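Local coordinates for DspB (Aggregatibacter actinomycetemcomitans, PDB 1YHT), which probably hydrolyses terminal N-acetylhexosamine residues as a family 20 glycoside hydrolase, an activity consistent with its release of bacterial biofilms, at residues G108-P113 and T174-H179; Y198-S203 and E226-N231; G210-M215 and N231-Y236. All blocks are in the same frame, centred on the assembly; numbering follows the deposited sequence.

Interaction 1: G108-P113 and T174-H179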
# COMPACT_ATOMS: atom_id res chain seq x y z
N GLY A 108 2.62 19.17 -5.95
CA GLY A 108 3.47 18.32 -6.75
C GLY A 108 3.57 16.91 -6.18
O GLY A 108 4.55 16.22 -6.44
N ILE A 109 2.59 16.51 -5.37
CA ILE A 109 2.55 15.18 -4.77
C ILE A 109 1.56 14.27 -5.52
O ILE A 109 0.35 14.51 -5.53
CB ILE A 109 2.21 15.23 -3.24
CG1 ILE A 109 3.17 16.22 -2.51
CG2 ILE A 109 2.29 13.85 -2.63
CD1 ILE A 109 4.61 15.97 -2.78
N GLU A 110 2.13 13.28 -6.17
CA GLU A 110 1.39 12.19 -6.78
C GLU A 110 0.65 11.35 -5.75
O GLU A 110 1.17 11.02 -4.69
CB GLU A 110 2.36 11.26 -7.53
CG GLU A 110 1.63 10.22 -8.37
CD GLU A 110 2.51 9.12 -8.92
OE1 GLU A 110 3.71 9.05 -8.64
OE2 GLU A 110 1.94 8.32 -9.67
N LEU A 111 -0.60 11.02 -6.06
CA LEU A 111 -1.41 10.10 -5.24
C LEU A 111 -1.37 8.73 -5.91
O LEU A 111 -1.70 8.60 -7.08
CB LEU A 111 -2.83 10.61 -5.17
CG LEU A 111 -2.98 12.03 -4.54
CD1 LEU A 111 -4.47 12.46 -4.41
CD2 LEU A 111 -2.33 12.06 -3.18
N ILE A 112 -0.96 7.71 -5.17
CA ILE A 112 -0.92 6.38 -5.69
C ILE A 112 -1.96 5.56 -4.91
O ILE A 112 -1.71 5.15 -3.78
CB ILE A 112 0.48 5.74 -5.62
CG1 ILE A 112 1.50 6.67 -6.29
CG2 ILE A 112 0.46 4.29 -6.15
CD1 ILE A 112 2.98 6.26 -6.17
N PRO A 113 -3.12 5.30 -5.52
CA PRO A 113 -4.08 4.43 -4.82
C PRO A 113 -3.60 2.98 -4.79
O PRO A 113 -2.98 2.54 -5.76
CB PRO A 113 -5.38 4.58 -5.63
CG PRO A 113 -4.88 4.73 -7.09
CD PRO A 113 -3.64 5.71 -6.85
N THR A 174 -4.23 12.99 -10.80
CA THR A 174 -3.30 13.10 -9.66
C THR A 174 -2.41 11.87 -9.55
O THR A 174 -1.46 11.87 -8.76
CB THR A 174 -4.05 13.26 -8.33
OG1 THR A 174 -4.80 12.05 -8.03
CG2 THR A 174 -4.98 14.48 -8.39
N SER A 175 -2.69 10.84 -10.37
CA SER A 175 -2.09 9.53 -10.21
C SER A 175 -1.49 9.09 -11.53
O SER A 175 -2.17 9.11 -12.56
CB SER A 175 -3.17 8.52 -9.74
OG SER A 175 -2.62 7.21 -9.72
N GLN A 176 -0.21 8.73 -11.51
CA GLN A 176 0.44 8.07 -12.66
C GLN A 176 0.78 6.60 -12.45
O GLN A 176 1.22 5.90 -13.41
CB GLN A 176 1.69 8.86 -13.05
CG GLN A 176 1.31 10.23 -13.64
CD GLN A 176 0.99 11.26 -12.58
OE1 GLN A 176 1.77 11.47 -11.66
NE2 GLN A 176 -0.16 11.87 -12.69
N HIS A 177 0.52 6.12 -11.22
CA HIS A 177 0.79 4.75 -10.85
C HIS A 177 -0.39 4.26 -10.05
O HIS A 177 -0.94 5.02 -9.23
CB HIS A 177 2.02 4.65 -9.94
CG HIS A 177 3.28 5.18 -10.57
ND1 HIS A 177 3.56 6.52 -10.63
CD2 HIS A 177 4.31 4.54 -11.16
CE1 HIS A 177 4.72 6.70 -11.24
NE2 HIS A 177 5.20 5.51 -11.59
N PHE A 178 -0.70 2.98 -10.18
CA PHE A 178 -1.75 2.34 -9.39
C PHE A 178 -1.14 1.11 -8.76
O PHE A 178 -0.51 0.30 -9.44
CB PHE A 178 -2.91 1.99 -10.36
CG PHE A 178 -4.14 1.44 -9.71
CD1 PHE A 178 -5.34 2.16 -9.75
CD2 PHE A 178 -4.14 0.21 -9.16
CE1 PHE A 178 -6.52 1.64 -9.20
CE2 PHE A 178 -5.32 -0.34 -8.59
CZ PHE A 178 -6.51 0.40 -8.61
N HIS A 179 -1.35 0.96 -7.44
CA HIS A 179 -0.74 -0.11 -6.70
C HIS A 179 -1.75 -1.26 -6.59
O HIS A 179 -2.84 -1.08 -6.03
CB HIS A 179 -0.24 0.40 -5.36
CG HIS A 179 0.78 -0.47 -4.70
ND1 HIS A 179 0.53 -1.80 -4.36
CD2 HIS A 179 2.06 -0.22 -4.32
CE1 HIS A 179 1.61 -2.31 -3.79
NE2 HIS A 179 2.54 -1.37 -3.71
O HOH W 1 -0.87 14.72 -7.86

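Interaction 2: Y198-S203 and E226-N231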
# COMPACT_ATOMS: atom_id res chain seq x y z
N TYR A 198 -2.44 -13.32 -13.26
CA TYR A 198 -3.37 -12.36 -12.69
C TYR A 198 -2.70 -10.96 -12.65
O TYR A 198 -3.26 -9.99 -13.11
CB TYR A 198 -3.74 -12.84 -11.27
CG TYR A 198 -4.62 -11.91 -10.44
CD1 TYR A 198 -5.99 -11.77 -10.73
CD2 TYR A 198 -4.10 -11.19 -9.36
CE1 TYR A 198 -6.81 -10.91 -9.98
CE2 TYR A 198 -4.91 -10.31 -8.61
CZ TYR A 198 -6.27 -10.19 -8.92
OH TYR A 198 -7.10 -9.34 -8.18
N ALA A 199 -1.50 -10.89 -12.10
CA ALA A 199 -0.82 -9.61 -11.95
C ALA A 199 -0.50 -9.02 -13.34
O ALA A 199 -0.66 -7.83 -13.56
CB ALA A 199 0.44 -9.76 -11.13
N ASN A 200 -0.10 -9.87 -14.28
CA ASN A 200 0.15 -9.40 -15.63
C ASN A 200 -1.13 -8.82 -16.23
O ASN A 200 -1.09 -7.75 -16.82
CB ASN A 200 0.75 -10.50 -16.52
CG ASN A 200 2.24 -10.67 -16.32
OD1 ASN A 200 2.89 -9.82 -15.73
ND2 ASN A 200 2.81 -11.77 -16.85
N LYS A 201 -2.26 -9.48 -16.03
CA LYS A 201 -3.53 -9.01 -16.63
C LYS A 201 -3.93 -7.63 -16.10
O LYS A 201 -4.39 -6.74 -16.85
CB LYS A 201 -4.67 -10.01 -16.43
CG LYS A 201 -4.66 -11.13 -17.46
CD LYS A 201 -5.66 -12.21 -17.14
CE LYS A 201 -5.77 -13.23 -18.27
NZ LYS A 201 -6.91 -14.17 -18.02
N LEU A 202 -3.68 -7.47 -14.81
CA LEU A 202 -3.93 -6.20 -14.11
C LEU A 202 -3.00 -5.09 -14.65
O LEU A 202 -3.46 -3.98 -14.96
CB LEU A 202 -3.81 -6.43 -12.60
CG LEU A 202 -5.08 -6.75 -11.79
CD1 LEU A 202 -6.19 -7.61 -12.42
CD2 LEU A 202 -4.82 -7.07 -10.36
N SER A 203 -1.72 -5.41 -14.84
CA SER A 203 -0.75 -4.43 -15.32
C SER A 203 -1.06 -3.94 -16.74
O SER A 203 -0.92 -2.73 -17.01
CB SER A 203 0.68 -4.97 -15.27
OG SER A 203 0.94 -5.99 -16.21
N GLU A 226 10.58 -14.06 -14.01
CA GLU A 226 10.93 -13.63 -15.33
C GLU A 226 9.73 -13.62 -16.26
O GLU A 226 9.84 -13.06 -17.33
CB GLU A 226 12.05 -14.51 -15.89
CG GLU A 226 13.31 -14.54 -15.01
CD GLU A 226 14.32 -15.60 -15.41
OE1 GLU A 226 14.11 -16.81 -15.14
OE2 GLU A 226 15.31 -15.19 -16.03
N GLN A 227 8.57 -14.17 -15.84
CA GLN A 227 7.31 -14.10 -16.61
C GLN A 227 6.49 -12.82 -16.35
O GLN A 227 5.53 -12.53 -17.02
CB GLN A 227 6.42 -15.30 -16.26
CG GLN A 227 7.04 -16.66 -16.58
CD GLN A 227 6.35 -17.82 -15.87
OE1 GLN A 227 5.14 -17.89 -15.85
NE2 GLN A 227 7.14 -18.71 -15.27
N ILE A 228 6.90 -12.06 -15.35
CA ILE A 228 6.19 -10.83 -14.92
C ILE A 228 6.52 -9.74 -15.90
O ILE A 228 7.65 -9.66 -16.37
CB ILE A 228 6.68 -10.44 -13.45
CG1 ILE A 228 5.89 -11.24 -12.44
CG2 ILE A 228 6.55 -8.97 -13.16
CD1 ILE A 228 4.49 -10.65 -12.16
N ASN A 229 5.51 -8.93 -16.22
CA ASN A 229 5.67 -7.71 -17.00
C ASN A 229 6.84 -6.93 -16.43
O ASN A 229 6.78 -6.52 -15.28
CB ASN A 229 4.37 -6.85 -16.89
CG ASN A 229 4.40 -5.53 -17.70
OD1 ASN A 229 5.43 -5.12 -18.19
ND2 ASN A 229 3.24 -4.87 -17.83
N PRO A 230 7.89 -6.73 -17.22
CA PRO A 230 9.04 -6.08 -16.60
C PRO A 230 8.83 -4.62 -16.31
O PRO A 230 9.71 -4.03 -15.72
CB PRO A 230 10.16 -6.26 -17.63
CG PRO A 230 9.46 -6.39 -18.97
CD PRO A 230 8.10 -7.02 -18.65
N ASN A 231 7.72 -4.03 -16.77
CA ASN A 231 7.40 -2.65 -16.43
C ASN A 231 6.71 -2.49 -15.05
O ASN A 231 6.54 -1.36 -14.56
CB ASN A 231 6.52 -2.00 -17.50
CG ASN A 231 7.26 -1.74 -18.82
OD1 ASN A 231 6.65 -1.75 -19.90
ND2 ASN A 231 8.56 -1.49 -18.74

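Interaction 3: G210-M215 and N231-Y236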
# COMPACT_ATOMS: atom_id res chain seq x y z
N GLY A 210 -3.32 4.20 -19.25
CA GLY A 210 -2.28 5.21 -19.16
C GLY A 210 -1.63 5.24 -17.78
O GLY A 210 -1.06 6.25 -17.40
N LEU A 211 -1.74 4.14 -17.04
CA LEU A 211 -1.14 4.02 -15.73
C LEU A 211 -0.07 2.91 -15.63
O LEU A 211 -0.25 1.80 -16.13
CB LEU A 211 -2.21 3.77 -14.65
CG LEU A 211 -3.21 4.90 -14.47
CD1 LEU A 211 -4.44 4.43 -13.73
CD2 LEU A 211 -2.55 6.07 -13.72
N LYS A 212 0.99 3.23 -14.91
CA LYS A 212 1.97 2.26 -14.47
C LYS A 212 1.49 1.52 -13.23
O LYS A 212 0.61 2.00 -12.50
CB LYS A 212 3.30 2.95 -14.20
CG LYS A 212 3.92 3.51 -15.45
CD LYS A 212 4.91 4.58 -15.03
CE LYS A 212 5.68 5.13 -16.13
NZ LYS A 212 6.48 6.28 -15.63
N THR A 213 2.04 0.34 -13.04
CA THR A 213 1.67 -0.56 -11.96
C THR A 213 2.76 -0.59 -10.88
O THR A 213 3.95 -0.69 -11.16
CB THR A 213 1.48 -2.01 -12.56
OG1 THR A 213 0.54 -1.98 -13.65
CG2 THR A 213 1.06 -3.02 -11.51
N ARG A 214 2.31 -0.50 -9.64
CA ARG A 214 3.12 -0.79 -8.47
C ARG A 214 2.59 -2.07 -7.80
O ARG A 214 1.38 -2.38 -7.83
CB ARG A 214 3.17 0.40 -7.50
CG ARG A 214 3.94 1.58 -8.05
CD ARG A 214 5.36 1.74 -7.47
NE ARG A 214 6.12 2.73 -8.23
CZ ARG A 214 6.24 4.03 -7.94
NH1 ARG A 214 5.72 4.55 -6.83
NH2 ARG A 214 6.89 4.83 -8.79
N MET A 215 3.52 -2.82 -7.23
CA MET A 215 3.20 -4.09 -6.60
C MET A 215 4.18 -4.48 -5.49
O MET A 215 5.36 -4.24 -5.63
CB MET A 215 3.23 -5.18 -7.69
CG MET A 215 2.63 -6.43 -7.25
SD MET A 215 2.66 -7.66 -8.62
CE MET A 215 4.36 -8.11 -8.51
N ASN A 231 7.72 -4.03 -16.77
CA ASN A 231 7.40 -2.65 -16.43
C ASN A 231 6.71 -2.49 -15.05
O ASN A 231 6.54 -1.36 -14.56
CB ASN A 231 6.52 -2.00 -17.50
CG ASN A 231 7.26 -1.74 -18.82
OD1 ASN A 231 6.65 -1.75 -19.90
ND2 ASN A 231 8.56 -1.49 -18.74
N ILE A 232 6.31 -3.59 -14.44
CA ILE A 232 5.65 -3.47 -13.13
C ILE A 232 6.73 -3.01 -12.17
O ILE A 232 7.90 -3.48 -12.23
CB ILE A 232 5.05 -4.78 -12.64
CG1 ILE A 232 3.86 -5.18 -13.51
CG2 ILE A 232 4.60 -4.63 -11.12
CD1 ILE A 232 3.37 -6.66 -13.26
N GLU A 233 6.36 -2.03 -11.33
CA GLU A 233 7.32 -1.42 -10.42
C GLU A 233 7.13 -1.98 -9.02
O GLU A 233 6.00 -2.10 -8.56
CB GLU A 233 7.20 0.12 -10.45
CG GLU A 233 7.35 0.70 -11.87
CD GLU A 233 7.27 2.21 -11.97
OE1 GLU A 233 7.03 2.89 -10.95
OE2 GLU A 233 7.44 2.75 -13.10
N ILE A 234 8.23 -2.38 -8.38
CA ILE A 234 8.16 -3.14 -7.16
C ILE A 234 8.38 -2.28 -5.90
O ILE A 234 9.38 -1.53 -5.82
CB ILE A 234 9.15 -4.29 -7.16
CG1 ILE A 234 9.02 -5.17 -8.46
CG2 ILE A 234 9.01 -5.10 -5.87
CD1 ILE A 234 7.62 -5.44 -8.88
N THR A 235 7.46 -2.41 -4.95
CA THR A 235 7.62 -1.87 -3.59
C THR A 235 8.10 -2.99 -2.66
O THR A 235 7.31 -3.84 -2.22
CB THR A 235 6.30 -1.14 -3.08
OG1 THR A 235 5.16 -2.02 -3.09
CG2 THR A 235 6.00 -0.01 -3.97
N TYR A 236 9.41 -3.02 -2.42
CA TYR A 236 10.13 -4.15 -1.79
C TYR A 236 10.27 -3.95 -0.30
O TYR A 236 11.11 -3.14 0.16
CB TYR A 236 11.54 -4.34 -2.42
CG TYR A 236 12.08 -5.75 -2.21
CD1 TYR A 236 12.13 -6.66 -3.27
CD2 TYR A 236 12.46 -6.20 -0.95
CE1 TYR A 236 12.57 -8.00 -3.08
CE2 TYR A 236 12.90 -7.50 -0.76
CZ TYR A 236 13.00 -8.40 -1.84
OH TYR A 236 13.43 -9.73 -1.63
O HOH W 2 7.52 5.23 -13.06
O HOH W 3 3.93 -0.58 -14.94

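Interaction 1: G108-P113 and T174-H179
L111 faces S175, in the loop leading into strand 177-179, with CA atoms 5.0 Å apart; the axes of strands 110-113 and 177-179 themselves approach to 5.2 Å and run in the same sense at 33°. Two backbone bonds join the segments: L111 N to T174 O (3.0 Å), in the turn before the strand, and further along H179 N to P113 O. A water bridges I109 O and T174 O.

The carboxylate of E110 spans Q176 and H177. Its CG lies anti to the backbone N (chi1 -172°) and the chain is extended beyond it, which carries the acid across to H177. There OE2 of E110 accepts from ND1 of H177 at 2.6 Å through its syn lone pair, the oxygen lying in the ring plane and the bond almost straight at 174°. The backbone N of Q176 reaches the same OE2 at 2.9 Å from the anti side but out of the carboxylate plane, in a more bent bond. On the sheet surface facing helix 154-171, CG of P113 touches CD1 of F178 at 3.7 Å.

These strands are neighbours in the TIM barrel of the family 20 catalytic domain. Two donors on one oxygen hold the carboxylate in place and would probably stabilise its ionised form, and the in-plane ND1 bond restrains the rotation of the H177 ring.

Interaction 2: Y198-S203 and E226-N231
N200 reaches from helix 192-208 to the loop at Q227 and N229, its CB leading to an amide that bonds at both ends. The CG stands beside the backbone N (chi1 -81°), bringing the amide carbon to 3.7 Å from N229 N. From there OD1 accepts from that N229 N at 2.8 Å, in a nearly straight bond whose donor is tilted from the carbonyl plane. The same oxygen lies 4.0 Å from CD1 of I228. At the other corner ND2 of N200 donates to Q227 O at 2.8 Å; Q227 O lies in the amide plane of N200, though the N-H comes in tilted from the plane of that carbonyl.

Helix 192-208 belongs to the outer helical layer of the TIM barrel and packs on strand 212-216, A199 on M215 and S203 on T213. The loop leads from that strand to strand 233-236, so the side-chain amide ties two backbone positions of the connection to the helix.

One turn on, S203 OG donates to N200 O and accepts from ND2 of N229 at 3.0 Å, so the hydroxyl relays between helix backbone and loop amide. The N229 amide is turned 64° from that of N200, and its OD1 takes the backbone N of N231 in an Asx turn. Alongside, CB of A199 meets CD1 of I228 at 4.3 Å.

Interaction 3: G210-M215 and N231-Y236
R214 pairs with E233 and M215 with I234 in parallel register, their strands inclined by 23° and closest at 4.6 Å between the short axes. The backbone ladder runs from E233 N to T213 O, then from M215 N to E233 O, and then from T235 N to M215 O at 2.9 Å. Before it, a water accepts from T213 N and donates to N231 O, joining the chains where direct pairing has not yet begun.

R214 and E233 project from one face of the sheet. The arginine is bent at chi2 (-103°), which turns its guanidinium side-on to the acid: NE of R214 meets OE1 of E233 at 2.9 Å on the anti lone pair, while NH2 of R214 reaches the same OE1 at 2.9 Å nearly along its C-O axis. The two flat groups are almost coplanar, 24° apart, in a salt bridge that converges on a single oxygen. A water bridges the other oxygen, OE2 of E233, to NZ of K212, and CD of K212 passes OE2 at 3.7 Å.

M215 and I234 project from the opposite face, M215 against F195 of helix 192-208 and I234 against L220 of a loop. There CB of M215 touches CG2 of I232 at 3.7 Å, and the T213 methyl CG2 lies against that same I232 CG2.

In this TIM barrel, the R214 and E233 face thus adjoins H177 and H179 of strand 177-181, with CG2 of T235 also packed on CD of R214, while M215 meets helix 192-208. With an arginine bound directly and a lysine through water, E233 probably remains ionised.

Interactions 1 and 3 belong to one run of neighbouring barrel strands, 110-117, 177-181, 212-216 and 233-236, with centres 11 Å apart. F178 N of the first lies 2.8 Å from K212 O of the third, and H179 NE2 lies 2.8 Å from T235 OG1, a probable hydrogen bond passing over strand 212-216. Interaction 2 backs onto interaction 3 from the helical layer, with centres 9 Å apart and N231 in common: CB of S203 approaches CG1 of I232 at 3.6 Å, and CB of A199 lies 3.9 Å from SD of M215. Interactions 1 and 2 do not touch, their nearest atoms being about 7 Å apart.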